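Local structure of kinesin-like protein Nod (Drosophila melanogaster, 3DC4) at residues 20-25 / 301-306; 28-33 / 69-74; 150-155 / 187-192. The protein hydrolyses ATP and binds microtubules, including their plus ends, as a kinesin-family protein required to segregate non-exchange chromosomes in meiosis. All coordinates share one frame; numbering follows the deposited sequence.

Contact 1: 20-25 / 301-306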
loop_
_atom_site.group_PDB
_atom_site.type_symbol
_atom_site.label_atom_id
_atom_site.label_comp_id
_atom_site.label_asym_id
_atom_site.label_seq_id
_atom_site.Cartn_x
_atom_site.Cartn_y
_atom_site.Cartn_z
ATOM N N LYS A 20 -4.010 9.763 17.223
ATOM C CA LYS A 20 -2.998 8.943 16.572
ATOM C C LYS A 20 -3.643 7.836 15.742
ATOM O O LYS A 20 -4.834 7.550 15.881
ATOM C CB LYS A 20 -2.079 8.305 17.622
ATOM C CG LYS A 20 -1.909 9.097 18.913
ATOM C CD LYS A 20 -1.288 10.467 18.683
ATOM C CE LYS A 20 -0.956 11.128 20.019
ATOM N NZ LYS A 20 -0.018 10.275 20.818
ATOM N N LEU A 21 -2.847 7.213 14.880
ATOM C CA LEU A 21 -3.324 6.118 14.040
ATOM C C LEU A 21 -3.480 4.893 14.937
ATOM O O LEU A 21 -2.866 4.823 16.004
ATOM C CB LEU A 21 -2.304 5.828 12.937
ATOM C CG LEU A 21 -2.076 6.936 11.905
ATOM C CD1 LEU A 21 -0.668 6.839 11.348
ATOM C CD2 LEU A 21 -3.113 6.827 10.801
ATOM N N SER A 22 -4.296 3.931 14.520
ATOM C CA SER A 22 -4.487 2.732 15.329
ATOM C C SER A 22 -3.244 1.848 15.309
ATOM O O SER A 22 -2.922 1.189 16.300
ATOM C CB SER A 22 -5.699 1.930 14.842
ATOM O OG SER A 22 -6.914 2.569 15.205
ATOM N N ALA A 23 -2.541 1.843 14.181
ATOM C CA ALA A 23 -1.338 1.036 14.052
ATOM C C ALA A 23 -0.564 1.362 12.786
ATOM O O ALA A 23 -1.143 1.501 11.710
ATOM C CB ALA A 23 -1.706 -0.450 14.069
ATOM N N VAL A 24 0.748 1.511 12.931
ATOM C CA VAL A 24 1.625 1.772 11.799
ATOM C C VAL A 24 2.595 0.597 11.798
ATOM O O VAL A 24 3.387 0.442 12.725
ATOM C CB VAL A 24 2.399 3.095 11.961
ATOM C CG1 VAL A 24 3.334 3.294 10.776
ATOM C CG2 VAL A 24 1.417 4.266 12.043
ATOM N N ARG A 25 2.514 -0.240 10.768
ATOM C CA ARG A 25 3.356 -1.423 10.664
ATOM C C ARG A 25 4.329 -1.360 9.486
ATOM O O ARG A 25 4.029 -0.774 8.441
ATOM C CB ARG A 25 2.472 -2.671 10.522
ATOM C CG ARG A 25 1.404 -2.853 11.594
ATOM C CD ARG A 25 1.989 -3.030 12.989
ATOM N NE ARG A 25 1.260 -4.040 13.761
ATOM C CZ ARG A 25 1.413 -5.351 13.595
ATOM N NH1 ARG A 25 2.274 -5.801 12.690
ATOM N NH2 ARG A 25 0.706 -6.211 14.321
ATOM N N THR A 301 -5.734 9.448 9.018
ATOM C CA THR A 301 -6.385 10.081 10.153
ATOM C C THR A 301 -6.359 9.194 11.389
ATOM O O THR A 301 -5.874 8.061 11.351
ATOM C CB THR A 301 -7.842 10.413 9.810
ATOM O OG1 THR A 301 -8.477 9.250 9.264
ATOM C CG2 THR A 301 -7.899 11.541 8.792
ATOM N N ALA A 302 -6.884 9.719 12.490
ATOM C CA ALA A 302 -6.919 8.980 13.744
ATOM C C ALA A 302 -7.580 7.620 13.592
ATOM O O ALA A 302 -8.545 7.463 12.844
ATOM C CB ALA A 302 -7.649 9.793 14.811
ATOM N N GLN A 303 -7.045 6.643 14.317
ATOM C CA GLN A 303 -7.556 5.281 14.301
ATOM C C GLN A 303 -7.715 4.828 12.852
ATOM O O GLN A 303 -8.651 4.101 12.530
ATOM C CB GLN A 303 -9.042 5.274 14.671
ATOM C CG GLN A 303 -9.316 5.748 16.093
ATOM C CD GLN A 303 -10.726 5.435 16.551
ATOM O OE1 GLN A 303 -11.702 5.947 15.998
ATOM N NE2 GLN A 303 -10.841 4.588 17.568
ATOM N N SER A 304 -6.783 5.213 11.992
ATOM C CA SER A 304 -6.576 4.585 10.693
ATOM C C SER A 304 -5.356 3.672 10.781
ATOM O O SER A 304 -4.569 3.771 11.725
ATOM C CB SER A 304 -6.381 5.639 9.607
ATOM O OG SER A 304 -7.594 6.345 9.398
ATOM N N TYR A 305 -5.213 2.783 9.798
ATOM C CA TYR A 305 -4.102 1.837 9.757
ATOM C C TYR A 305 -3.170 2.075 8.585
ATOM O O TYR A 305 -3.615 2.284 7.460
ATOM C CB TYR A 305 -4.629 0.405 9.685
ATOM C CG TYR A 305 -5.345 -0.033 10.933
ATOM C CD1 TYR A 305 -6.651 0.385 11.198
ATOM C CD2 TYR A 305 -4.705 -0.846 11.862
ATOM C CE1 TYR A 305 -7.298 0.003 12.362
ATOM C CE2 TYR A 305 -5.335 -1.236 13.027
ATOM C CZ TYR A 305 -6.626 -0.808 13.273
ATOM O OH TYR A 305 -7.237 -1.191 14.444
ATOM N N LEU A 306 -1.868 2.040 8.855
ATOM C CA LEU A 306 -0.865 2.247 7.819
ATOM C C LEU A 306 0.172 1.133 7.866
ATOM O O LEU A 306 0.799 0.900 8.899
ATOM C CB LEU A 306 -0.189 3.610 8.010
ATOM C CG LEU A 306 0.973 3.997 7.092
ATOM C CD1 LEU A 306 0.535 3.937 5.644
ATOM C CD2 LEU A 306 1.465 5.398 7.449
HETATM O O HOH W 1 -8.683 0.222 16.505
#

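Contact 2: 28-33 / 69-74. With ADP (adenosine-5'-diphosphate), chain C.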
loop_
_atom_site.group_PDB
_atom_site.type_symbol
_atom_site.label_atom_id
_atom_site.label_comp_id
_atom_site.label_asym_id
_atom_site.label_seq_id
_atom_site.Cartn_x
_atom_site.Cartn_y
_atom_site.Cartn_z
ATOM N N VAL A 28 9.278 -5.973 5.425
ATOM C CA VAL A 28 10.270 -6.005 4.363
ATOM C C VAL A 28 10.158 -7.343 3.657
ATOM O O VAL A 28 10.009 -8.393 4.292
ATOM C CB VAL A 28 11.712 -5.857 4.901
ATOM C CG1 VAL A 28 12.705 -5.906 3.739
ATOM C CG2 VAL A 28 11.854 -4.530 5.638
ATOM N N ARG A 29 10.219 -7.296 2.332
ATOM C CA ARG A 29 10.159 -8.508 1.531
ATOM C C ARG A 29 11.350 -8.549 0.592
ATOM O O ARG A 29 11.547 -7.643 -0.217
ATOM C CB ARG A 29 8.871 -8.573 0.703
ATOM C CG ARG A 29 8.698 -9.927 -0.008
ATOM C CD ARG A 29 7.423 -10.013 -0.864
ATOM N NE ARG A 29 7.114 -11.411 -1.195
ATOM C CZ ARG A 29 6.076 -11.808 -1.920
ATOM N NH1 ARG A 29 5.234 -10.908 -2.408
ATOM N NH2 ARG A 29 5.867 -13.104 -2.134
ATOM N N GLU A 30 12.139 -9.608 0.708
ATOM C CA GLU A 30 13.311 -9.796 -0.130
ATOM C C GLU A 30 12.858 -10.335 -1.481
ATOM O O GLU A 30 12.108 -11.306 -1.539
ATOM C CB GLU A 30 14.267 -10.798 0.526
ATOM C CG GLU A 30 15.448 -11.205 -0.349
ATOM C CD GLU A 30 16.300 -12.290 0.298
ATOM O OE1 GLU A 30 15.721 -13.281 0.782
ATOM O OE2 GLU A 30 17.541 -12.156 0.313
ATOM N N ALA A 31 13.292 -9.698 -2.565
ATOM C CA ALA A 31 12.918 -10.153 -3.903
ATOM C C ALA A 31 13.711 -11.428 -4.223
ATOM O O ALA A 31 14.731 -11.713 -3.583
ATOM C CB ALA A 31 13.227 -9.064 -4.933
ATOM N N PRO A 32 13.242 -12.225 -5.200
ATOM C CA PRO A 32 13.926 -13.467 -5.589
ATOM C C PRO A 32 15.343 -13.193 -6.080
ATOM O O PRO A 32 15.611 -12.154 -6.688
ATOM C CB PRO A 32 13.053 -14.012 -6.718
ATOM C CG PRO A 32 11.702 -13.498 -6.374
ATOM C CD PRO A 32 11.973 -12.080 -5.935
ATOM N N TYR A 33 16.244 -14.137 -5.833
ATOM C CA TYR A 33 17.624 -13.982 -6.262
ATOM C C TYR A 33 17.786 -14.491 -7.693
ATOM O O TYR A 33 17.318 -15.577 -8.035
ATOM C CB TYR A 33 18.560 -14.745 -5.316
ATOM C CG TYR A 33 20.029 -14.435 -5.518
ATOM C CD1 TYR A 33 20.705 -14.859 -6.664
ATOM C CD2 TYR A 33 20.741 -13.703 -4.566
ATOM C CE1 TYR A 33 22.053 -14.563 -6.857
ATOM C CE2 TYR A 33 22.089 -13.400 -4.748
ATOM C CZ TYR A 33 22.738 -13.833 -5.895
ATOM O OH TYR A 33 24.069 -13.532 -6.087
ATOM N N PHE A 69 10.255 -10.828 5.567
ATOM C CA PHE A 69 9.950 -11.955 4.690
ATOM C C PHE A 69 11.055 -12.301 3.699
ATOM O O PHE A 69 11.411 -11.486 2.847
ATOM C CB PHE A 69 8.675 -11.667 3.883
ATOM C CG PHE A 69 7.474 -11.314 4.720
ATOM C CD1 PHE A 69 6.919 -12.243 5.598
ATOM C CD2 PHE A 69 6.875 -10.061 4.604
ATOM C CE1 PHE A 69 5.784 -11.931 6.343
ATOM C CE2 PHE A 69 5.736 -9.739 5.347
ATOM C CZ PHE A 69 5.192 -10.673 6.218
ATOM N N PRO A 70 11.612 -13.521 3.795
ATOM C CA PRO A 70 12.671 -13.921 2.862
ATOM C C PRO A 70 12.067 -14.207 1.486
ATOM O O PRO A 70 10.845 -14.318 1.349
ATOM C CB PRO A 70 13.258 -15.168 3.521
ATOM C CG PRO A 70 12.081 -15.756 4.227
ATOM C CD PRO A 70 11.426 -14.538 4.846
ATOM N N ALA A 71 12.920 -14.335 0.474
ATOM C CA ALA A 71 12.458 -14.588 -0.884
ATOM C C ALA A 71 11.601 -15.847 -1.015
ATOM O O ALA A 71 10.906 -16.016 -2.006
ATOM C CB ALA A 71 13.646 -14.674 -1.822
ATOM N N THR A 72 11.630 -16.721 -0.014
ATOM C CA THR A 72 10.850 -17.957 -0.070
ATOM C C THR A 72 9.397 -17.831 0.387
ATOM O O THR A 72 8.618 -18.763 0.223
ATOM C CB THR A 72 11.516 -19.071 0.768
ATOM O OG1 THR A 72 11.782 -18.582 2.088
ATOM C CG2 THR A 72 12.826 -19.516 0.117
ATOM N N ILE A 73 9.031 -16.691 0.962
ATOM C CA ILE A 73 7.666 -16.496 1.439
ATOM C C ILE A 73 6.684 -16.385 0.274
ATOM O O ILE A 73 6.904 -15.621 -0.663
ATOM C CB ILE A 73 7.559 -15.225 2.308
ATOM C CG1 ILE A 73 8.472 -15.349 3.528
ATOM C CG2 ILE A 73 6.113 -15.017 2.762
ATOM C CD1 ILE A 73 8.049 -16.438 4.512
ATOM N N SER A 74 5.602 -17.157 0.329
ATOM C CA SER A 74 4.604 -17.121 -0.732
ATOM C C SER A 74 3.671 -15.926 -0.579
ATOM O O SER A 74 3.650 -15.273 0.464
ATOM C CB SER A 74 3.767 -18.398 -0.721
ATOM O OG SER A 74 2.903 -18.421 0.404
HETATM P PB ADP C . 8.487 -3.755 -9.261
HETATM O O1B ADP C . 8.913 -3.407 -7.893
HETATM O O2B ADP C . 6.939 -3.543 -9.376
HETATM O O3B ADP C . 9.341 -2.738 -10.290
HETATM P PA ADP C . 7.685 -6.274 -10.041
HETATM O O1A ADP C . 6.672 -6.300 -9.004
HETATM O O2A ADP C . 7.095 -5.725 -11.405
HETATM O O3A ADP C . 8.917 -5.304 -9.536
HETATM O "O5'" ADP C . 8.305 -7.739 -10.209
HETATM C "C5'" ADP C . 9.284 -7.735 -11.257
HETATM C "C4'" ADP C . 9.390 -9.153 -11.824
HETATM O "O4'" ADP C . 9.824 -10.085 -10.801
HETATM C "C3'" ADP C . 7.987 -9.659 -12.331
HETATM O "O3'" ADP C . 8.122 -10.745 -13.237
HETATM C "C2'" ADP C . 7.522 -10.394 -11.007
HETATM O "O2'" ADP C . 6.568 -11.426 -11.306
HETATM C "C1'" ADP C . 8.826 -11.075 -10.511
HETATM N N9 ADP C . 8.776 -11.294 -9.066
HETATM C C8 ADP C . 8.993 -10.347 -8.092
HETATM N N7 ADP C . 8.736 -10.843 -6.902
HETATM C C5 ADP C . 8.544 -12.182 -7.029
HETATM C C6 ADP C . 8.227 -13.242 -6.143
HETATM N N6 ADP C . 8.252 -13.040 -4.775
HETATM N N1 ADP C . 7.932 -14.461 -6.656
HETATM C C2 ADP C . 8.037 -14.706 -7.966
HETATM N N3 ADP C . 8.303 -13.742 -8.841
HETATM C C4 ADP C . 8.510 -12.481 -8.434
HETATM O O HOH W 2 8.987 -13.517 -0.926
HETATM O O HOH W 3 10.283 -12.878 -2.852
#

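Contact 3: 150-155 / 187-192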
loop_
_atom_site.group_PDB
_atom_site.type_symbol
_atom_site.label_atom_id
_atom_site.label_comp_id
_atom_site.label_asym_id
_atom_site.label_seq_id
_atom_site.Cartn_x
_atom_site.Cartn_y
_atom_site.Cartn_z
ATOM N N ILE A 150 -24.074 -3.245 2.443
ATOM C CA ILE A 150 -22.734 -2.792 2.100
ATOM C C ILE A 150 -22.507 -2.931 0.605
ATOM O O ILE A 150 -22.954 -3.893 -0.008
ATOM C CB ILE A 150 -21.660 -3.633 2.827
ATOM C CG1 ILE A 150 -21.896 -3.606 4.338
ATOM C CG2 ILE A 150 -20.279 -3.109 2.480
ATOM C CD1 ILE A 150 -21.838 -2.224 4.950
ATOM N N GLN A 151 -21.829 -1.954 0.017
ATOM C CA GLN A 151 -21.511 -2.012 -1.401
ATOM C C GLN A 151 -20.020 -1.785 -1.548
ATOM O O GLN A 151 -19.438 -0.985 -0.817
ATOM C CB GLN A 151 -22.290 -0.958 -2.183
ATOM C CG GLN A 151 -23.793 -1.195 -2.162
ATOM C CD GLN A 151 -24.523 -0.309 -3.139
ATOM O OE1 GLN A 151 -24.567 0.913 -2.978
ATOM N NE2 GLN A 151 -25.091 -0.915 -4.171
ATOM N N VAL A 152 -19.413 -2.483 -2.500
ATOM C CA VAL A 152 -17.977 -2.392 -2.729
ATOM C C VAL A 152 -17.639 -1.740 -4.065
ATOM O O VAL A 152 -18.308 -1.974 -5.073
ATOM C CB VAL A 152 -17.340 -3.797 -2.687
ATOM C CG1 VAL A 152 -15.821 -3.689 -2.666
ATOM C CG2 VAL A 152 -17.850 -4.551 -1.478
ATOM N N TYR A 153 -16.599 -0.913 -4.063
ATOM C CA TYR A 153 -16.168 -0.220 -5.268
ATOM C C TYR A 153 -14.651 -0.179 -5.332
ATOM O O TYR A 153 -13.967 -0.523 -4.368
ATOM C CB TYR A 153 -16.690 1.221 -5.284
ATOM C CG TYR A 153 -18.186 1.360 -5.111
ATOM C CD1 TYR A 153 -18.775 1.277 -3.847
ATOM C CD2 TYR A 153 -19.011 1.567 -6.214
ATOM C CE1 TYR A 153 -20.155 1.397 -3.686
ATOM C CE2 TYR A 153 -20.388 1.684 -6.067
ATOM C CZ TYR A 153 -20.956 1.598 -4.803
ATOM O OH TYR A 153 -22.323 1.696 -4.667
ATOM N N ALA A 154 -14.134 0.248 -6.476
ATOM C CA ALA A 154 -12.698 0.368 -6.661
ATOM C C ALA A 154 -12.410 1.647 -7.435
ATOM O O ALA A 154 -13.158 2.012 -8.339
ATOM C CB ALA A 154 -12.159 -0.836 -7.432
ATOM N N SER A 155 -11.347 2.341 -7.042
ATOM C CA SER A 155 -10.900 3.540 -7.730
ATOM C C SER A 155 -9.447 3.259 -8.094
ATOM O O SER A 155 -8.783 2.465 -7.426
ATOM C CB SER A 155 -11.028 4.792 -6.846
ATOM O OG SER A 155 -10.316 4.698 -5.626
ATOM N N LEU A 187 -15.747 2.416 -9.404
ATOM C CA LEU A 187 -16.523 1.448 -10.176
ATOM C C LEU A 187 -16.958 0.292 -9.283
ATOM O O LEU A 187 -16.206 -0.161 -8.422
ATOM C CB LEU A 187 -15.704 0.924 -11.366
ATOM C CG LEU A 187 -15.239 1.967 -12.388
ATOM C CD1 LEU A 187 -14.424 1.286 -13.486
ATOM C CD2 LEU A 187 -16.450 2.676 -12.990
ATOM N N PRO A 188 -18.192 -0.195 -9.476
ATOM C CA PRO A 188 -18.764 -1.302 -8.701
ATOM C C PRO A 188 -17.943 -2.592 -8.730
ATOM O O PRO A 188 -17.327 -2.922 -9.739
ATOM C CB PRO A 188 -20.137 -1.496 -9.349
ATOM C CG PRO A 188 -20.483 -0.113 -9.804
ATOM C CD PRO A 188 -19.191 0.346 -10.418
ATOM N N LEU A 189 -17.935 -3.312 -7.614
ATOM C CA LEU A 189 -17.228 -4.585 -7.534
ATOM C C LEU A 189 -18.163 -5.632 -6.952
ATOM O O LEU A 189 -18.683 -5.471 -5.846
ATOM C CB LEU A 189 -15.981 -4.479 -6.652
ATOM C CG LEU A 189 -14.813 -3.650 -7.194
ATOM C CD1 LEU A 189 -13.608 -3.840 -6.283
ATOM C CD2 LEU A 189 -14.478 -4.087 -8.615
ATOM N N HIS A 190 -18.384 -6.701 -7.708
ATOM C CA HIS A 190 -19.257 -7.785 -7.270
ATOM C C HIS A 190 -18.530 -9.122 -7.337
ATOM O O HIS A 190 -18.990 -10.111 -6.768
ATOM C CB HIS A 190 -20.514 -7.832 -8.148
ATOM C CG HIS A 190 -21.381 -6.618 -8.024
ATOM N ND1 HIS A 190 -22.155 -6.364 -6.912
ATOM C CD2 HIS A 190 -21.580 -5.576 -8.865
ATOM C CE1 HIS A 190 -22.793 -5.219 -7.073
ATOM N NE2 HIS A 190 -22.461 -4.719 -8.250
ATOM N N SER A 191 -17.395 -9.141 -8.030
ATOM C CA SER A 191 -16.606 -10.359 -8.179
ATOM C C SER A 191 -15.200 -10.036 -8.678
ATOM O O SER A 191 -14.910 -8.901 -9.053
ATOM C CB SER A 191 -17.273 -11.295 -9.182
ATOM O OG SER A 191 -17.191 -10.746 -10.486
ATOM N N GLN A 192 -14.337 -11.046 -8.700
ATOM C CA GLN A 192 -12.965 -10.873 -9.160
ATOM C C GLN A 192 -12.923 -10.364 -10.592
ATOM O O GLN A 192 -12.021 -9.613 -10.969
ATOM C CB GLN A 192 -12.206 -12.201 -9.070
ATOM C CG GLN A 192 -11.884 -12.659 -7.650
ATOM C CD GLN A 192 -10.938 -11.708 -6.931
ATOM O OE1 GLN A 192 -9.928 -11.278 -7.485
ATOM N NE2 GLN A 192 -11.259 -11.386 -5.687
HETATM O O HOH W 4 -20.646 -4.507 -4.085
#

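Contact 1: 20-25 / 301-306
S304 O accepts the backbone N-H of S22 at 2.8 Å. The bond is bent, with 142° at the hydrogen, and the donor is tilted from the carbonyl plane. The CB of L21 packs against the same oxygen. With CG anti to its own carbonyl carbon (chi1 -65°), L21 carries CD2 across to the carbonyl of T301 and the CB of S304. One residue earlier, K20 O takes the N-H of Q303 almost straight, at 170°. Beyond S22 the chains settle into parallel strands, the starts of 23-30 and 305-312. These are neighbours in the central sheet of the kinesin motor domain, a P-loop NTPase fold. L306 bonds to both sides of V24: its N donates to A23 O at 3.0 Å and its O receives R25 N at 2.8 Å. V24 and L306 share one face of the sheet, where L306 packs on I271 and V275 of helix 267-279. A23 and Y305 share the other face. There the CB of S22 sits over the Y305 ring, 3.6 Å from its centroid, in a CH-pi contact displaced toward the CZ end. The CB of A23 approaches the ring obliquely, 3.7 Å from Y305 CD2. A water joins the two hydroxyls, 3.2 Å from S22 OG and 2.9 Å from Y305 OH. The Y305 side chain also touches L86 and K89 of helix 84-92.

Contact 2: 28-33 / 69-74
F69 N donates to V28 O at 2.8 Å, and E30 N returns a bond to F69 O at 2.9 Å. The two bonds flank R29, which forms a parallel bridge with F69 where strands 23-30 and 67-69 meet at the edge of the central motor-domain sheet, beside the ADP pocket. Both bonds are nearly straight. Past F69 the chain makes a type I turn from P70 to I73, closed by I73 N on P70 O. E30 reaches into this turn: OE1 takes the N-H of A71 at 3.0 Å on its anti lone pair, while OE2 bonds to S43 OG. R29 is extended from CG to NE, which carries its guanidinium to the far end of the turn. R29 NH2 donates to I73 O at 3.1 Å, close to the guanidinium plane. R29 NE donates to a water in that plane, 2.8 Å away, which also lies near P70 O and I73 O. NH1 is held by Q75 OE1 and S111 OG. Together these bonds probably fix the rotation of the group, with one face turned to the amino group of the adenine. ADP N6 lies over that face, near its rim, 3.6 Å from R29 NH2. P32 meets the adenine too, with its CG 3.5 Å from C5 of ADP.

Contact 3: 150-155 / 187-192
L189 extends its side chain toward strand 151-160 and brings CD1 to 3.5 Å from the CB of A154. Its chi1 of -70° turns CG away from its own carbonyl carbon, and the chain runs on extended (chi2 -171°). CD1 therefore also reaches Y153 O. The L189 CB lies 4.1 Å from V152 CG1, and these two side chains cross at about a right angle. Replacing L189 with an alanine would probably open a gap beside A154 CB and Y153 O. The pairing itself is a short antiparallel stretch. A154 N donates to L187 O and L187 N to A154 O, the latter at 2.8 Å. L189 N bonds to V152 O from above the carbonyl plane. A water continues the link between V152 N and L189 O. A chi1 of -54° leaves the Y153 ring beside its own backbone N and sets CD2 3.8 Å from P188 N. Y153 CE2 is 4.1 Å from P188 CG. On its other side, strand 151-160 pairs with strand 220-229, where V152 meets I226. V152 and L189 rest on F136 of helix 127-141, and L189 also touches L132 there, while L187 packs on I198 and L201 of helix 192-204.

Overall arrangement
All three contacts belong to one mixed sheet in the kinesin motor domain. Contacts 1 and 2 share strand 23-30. Contact 1 holds its beginning against strand 305-312, and contact 2 holds its end against 67-69, with centres 26 Å apart. Contact 3 lies on strand 151-160, its centre 24 Å from that of contact 1 and 31 Å from that of contact 2. Along the chain, contact 1 spans nearly the whole modelled domain. Contacts 2 and 3 close inside it, one after the other. Contact 2 alone includes residues of the ADP pocket. Contacts 1 and 3 join parts of the sheet away from that site.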